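Local coordinates for germination protein (Bacillus megaterium, PDB 6O59) that forms the N-terminal domain of the A subunit of the spore germinant receptor GerK3, which probably takes part in sensing the nutrients that trigger germination, at residues 182-187 and 252-257. Residues are numbered along the deposited sequence; the frame is centred on the assembly and turned at random.
Sequences TDVTLM and IAIFVD
The sulfur of Met187 lies in the ring plane of Phe255, at the edge of the ring and 5.2 Å from its centroid, a Met-aromatic contact between two antiparallel strands. Strands 182-189 and 252-256 are adjacent inner strands of a five-stranded antiparallel sheet with helices packed on both faces. Beyond CG the Met187 chain runs extended (chi2 -180°), which carries SD past Ala253 to the ring, where CE reaches Phe255 CE2 at 3.6 Å. This face, which Thr185 shares, is covered by helices 153-163 and 240-248, and Phe149 adds an edge-to-face stack on Phe255. Thr185 OG1 turns to Ser173 on the adjoining strand.

Five backbone hydrogen bonds zip the strands together. Thr185 and Phe255 form a hydrogen-bonded pair that exchanges two of them, and so do Met187 and Ala253. Between these pairs, Leu186 and Ile254 face each other without such bonds. On their side of the sheet Val184 bridges two residues: CG1 meets Ile254 CG2 at 3.8 Å, while CG2 lies beside Val256 CG2, the two side chains pointing the same way. Farther along, Leu186 rests its CG against Ile252 CG2, near helix 195-206.

Where the ladder ends, Asp183 and Asp257 come near each other; Lys175 forms a salt bridge with Asp183 OD1 and probably eases their repulsion. There Asp257 N donates to Asp183 O at 3.0 Å.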
loop_
_atom_site.group_PDB
_atom_site.type_symbol
_atom_site.label_atom_id
_atom_site.label_comp_id
_atom_site.label_asym_id
_atom_site.label_seq_id
_atom_site.Cartn_x
_atom_site.Cartn_y
_atom_site.Cartn_z
ATOM N N THR A 182 19.493 -5.983 5.138
ATOM C CA THR A 182 18.995 -5.287 3.953
ATOM C C THR A 182 17.476 -5.259 4.028
ATOM O O THR A 182 16.848 -6.284 4.329
ATOM C CB THR A 182 19.495 -5.969 2.643
ATOM O OG1 THR A 182 20.929 -6.020 2.631
ATOM C CG2 THR A 182 19.016 -5.269 1.397
ATOM N N ASP A 183 16.890 -4.091 3.744
ATOM C CA ASP A 183 15.444 -3.914 3.729
ATOM C C ASP A 183 14.875 -4.518 2.462
ATOM O O ASP A 183 15.434 -4.359 1.373
ATOM C CB ASP A 183 15.056 -2.442 3.884
ATOM C CG ASP A 183 15.322 -1.937 5.279
ATOM O OD1 ASP A 183 14.535 -2.262 6.181
ATOM O OD2 ASP A 183 16.340 -1.243 5.474
ATOM N N VAL A 184 13.781 -5.255 2.633
ATOM C CA VAL A 184 13.103 -5.993 1.585
ATOM C C VAL A 184 11.592 -5.875 1.771
ATOM O O VAL A 184 11.120 -5.916 2.910
ATOM C CB VAL A 184 13.591 -7.477 1.658
ATOM C CG1 VAL A 184 12.531 -8.474 1.202
ATOM C CG2 VAL A 184 14.876 -7.664 0.869
ATOM N N THR A 185 10.834 -5.744 0.661
ATOM C CA THR A 185 9.375 -5.774 0.696
ATOM C C THR A 185 8.902 -6.922 -0.228
ATOM O O THR A 185 9.279 -7.000 -1.397
ATOM C CB THR A 185 8.730 -4.411 0.404
ATOM O OG1 THR A 185 9.020 -3.540 1.496
ATOM C CG2 THR A 185 7.207 -4.509 0.262
ATOM N N LEU A 186 8.108 -7.817 0.348
ATOM C CA LEU A 186 7.484 -8.988 -0.264
ATOM C C LEU A 186 6.030 -8.648 -0.683
ATOM O O LEU A 186 5.327 -7.981 0.065
ATOM C CB LEU A 186 7.506 -10.095 0.801
ATOM C CG LEU A 186 7.135 -11.520 0.396
ATOM C CD1 LEU A 186 7.936 -12.505 1.185
ATOM C CD2 LEU A 186 5.658 -11.801 0.638
ATOM N N MET A 187 5.588 -9.119 -1.852
ATOM C CA MET A 187 4.247 -8.907 -2.410
ATOM C C MET A 187 3.589 -10.205 -2.866
ATOM O O MET A 187 4.250 -11.039 -3.486
ATOM C CB MET A 187 4.336 -8.003 -3.645
ATOM C CG MET A 187 4.061 -6.589 -3.410
ATOM S SD MET A 187 4.250 -5.836 -5.037
ATOM C CE MET A 187 4.650 -4.185 -4.570
ATOM N N ILE A 252 4.867 -14.499 -6.108
ATOM C CA ILE A 252 5.339 -13.579 -5.083
ATOM C C ILE A 252 6.401 -12.639 -5.686
ATOM O O ILE A 252 7.331 -13.107 -6.350
ATOM C CB ILE A 252 5.886 -14.396 -3.857
ATOM C CG1 ILE A 252 4.752 -15.097 -3.096
ATOM C CG2 ILE A 252 6.719 -13.525 -2.881
ATOM C CD1 ILE A 252 4.380 -16.466 -3.568
ATOM N N ALA A 253 6.257 -11.324 -5.445
ATOM C CA ALA A 253 7.217 -10.317 -5.911
ATOM C C ALA A 253 8.075 -9.806 -4.729
ATOM O O ALA A 253 7.547 -9.514 -3.665
ATOM C CB ALA A 253 6.498 -9.162 -6.604
ATOM N N ILE A 254 9.397 -9.753 -4.905
ATOM C CA ILE A 254 10.321 -9.289 -3.867
ATOM C C ILE A 254 11.076 -8.088 -4.382
ATOM O O ILE A 254 11.645 -8.135 -5.475
ATOM C CB ILE A 254 11.293 -10.408 -3.393
ATOM C CG1 ILE A 254 10.532 -11.647 -2.873
ATOM C CG2 ILE A 254 12.296 -9.889 -2.359
ATOM C CD1 ILE A 254 11.147 -12.954 -3.321
ATOM N N PHE A 255 11.083 -7.019 -3.585
ATOM C CA PHE A 255 11.831 -5.797 -3.863
ATOM C C PHE A 255 12.906 -5.620 -2.812
ATOM O O PHE A 255 12.596 -5.490 -1.621
ATOM C CB PHE A 255 10.916 -4.561 -3.926
ATOM C CG PHE A 255 9.999 -4.599 -5.115
ATOM C CD1 PHE A 255 10.459 -4.246 -6.374
ATOM C CD2 PHE A 255 8.682 -5.042 -4.986
ATOM C CE1 PHE A 255 9.622 -4.307 -7.470
ATOM C CE2 PHE A 255 7.833 -5.076 -6.086
ATOM C CZ PHE A 255 8.307 -4.704 -7.319
ATOM N N VAL A 256 14.173 -5.662 -3.255
ATOM C CA VAL A 256 15.350 -5.497 -2.405
ATOM C C VAL A 256 15.870 -4.055 -2.550
ATOM O O VAL A 256 15.945 -3.533 -3.665
ATOM C CB VAL A 256 16.431 -6.544 -2.758
ATOM C CG1 VAL A 256 17.596 -6.496 -1.773
ATOM C CG2 VAL A 256 15.829 -7.948 -2.811
ATOM N N ASP A 257 16.214 -3.421 -1.416
ATOM C CA ASP A 257 16.747 -2.066 -1.360
ATOM C C ASP A 257 18.039 -1.959 -2.171
ATOM O O ASP A 257 18.978 -2.743 -1.974
ATOM C CB ASP A 257 16.982 -1.653 0.102
ATOM C CG ASP A 257 17.313 -0.190 0.334
ATOM O OD1 ASP A 257 16.909 0.648 -0.492
ATOM O OD2 ASP A 257 17.942 0.117 1.363
#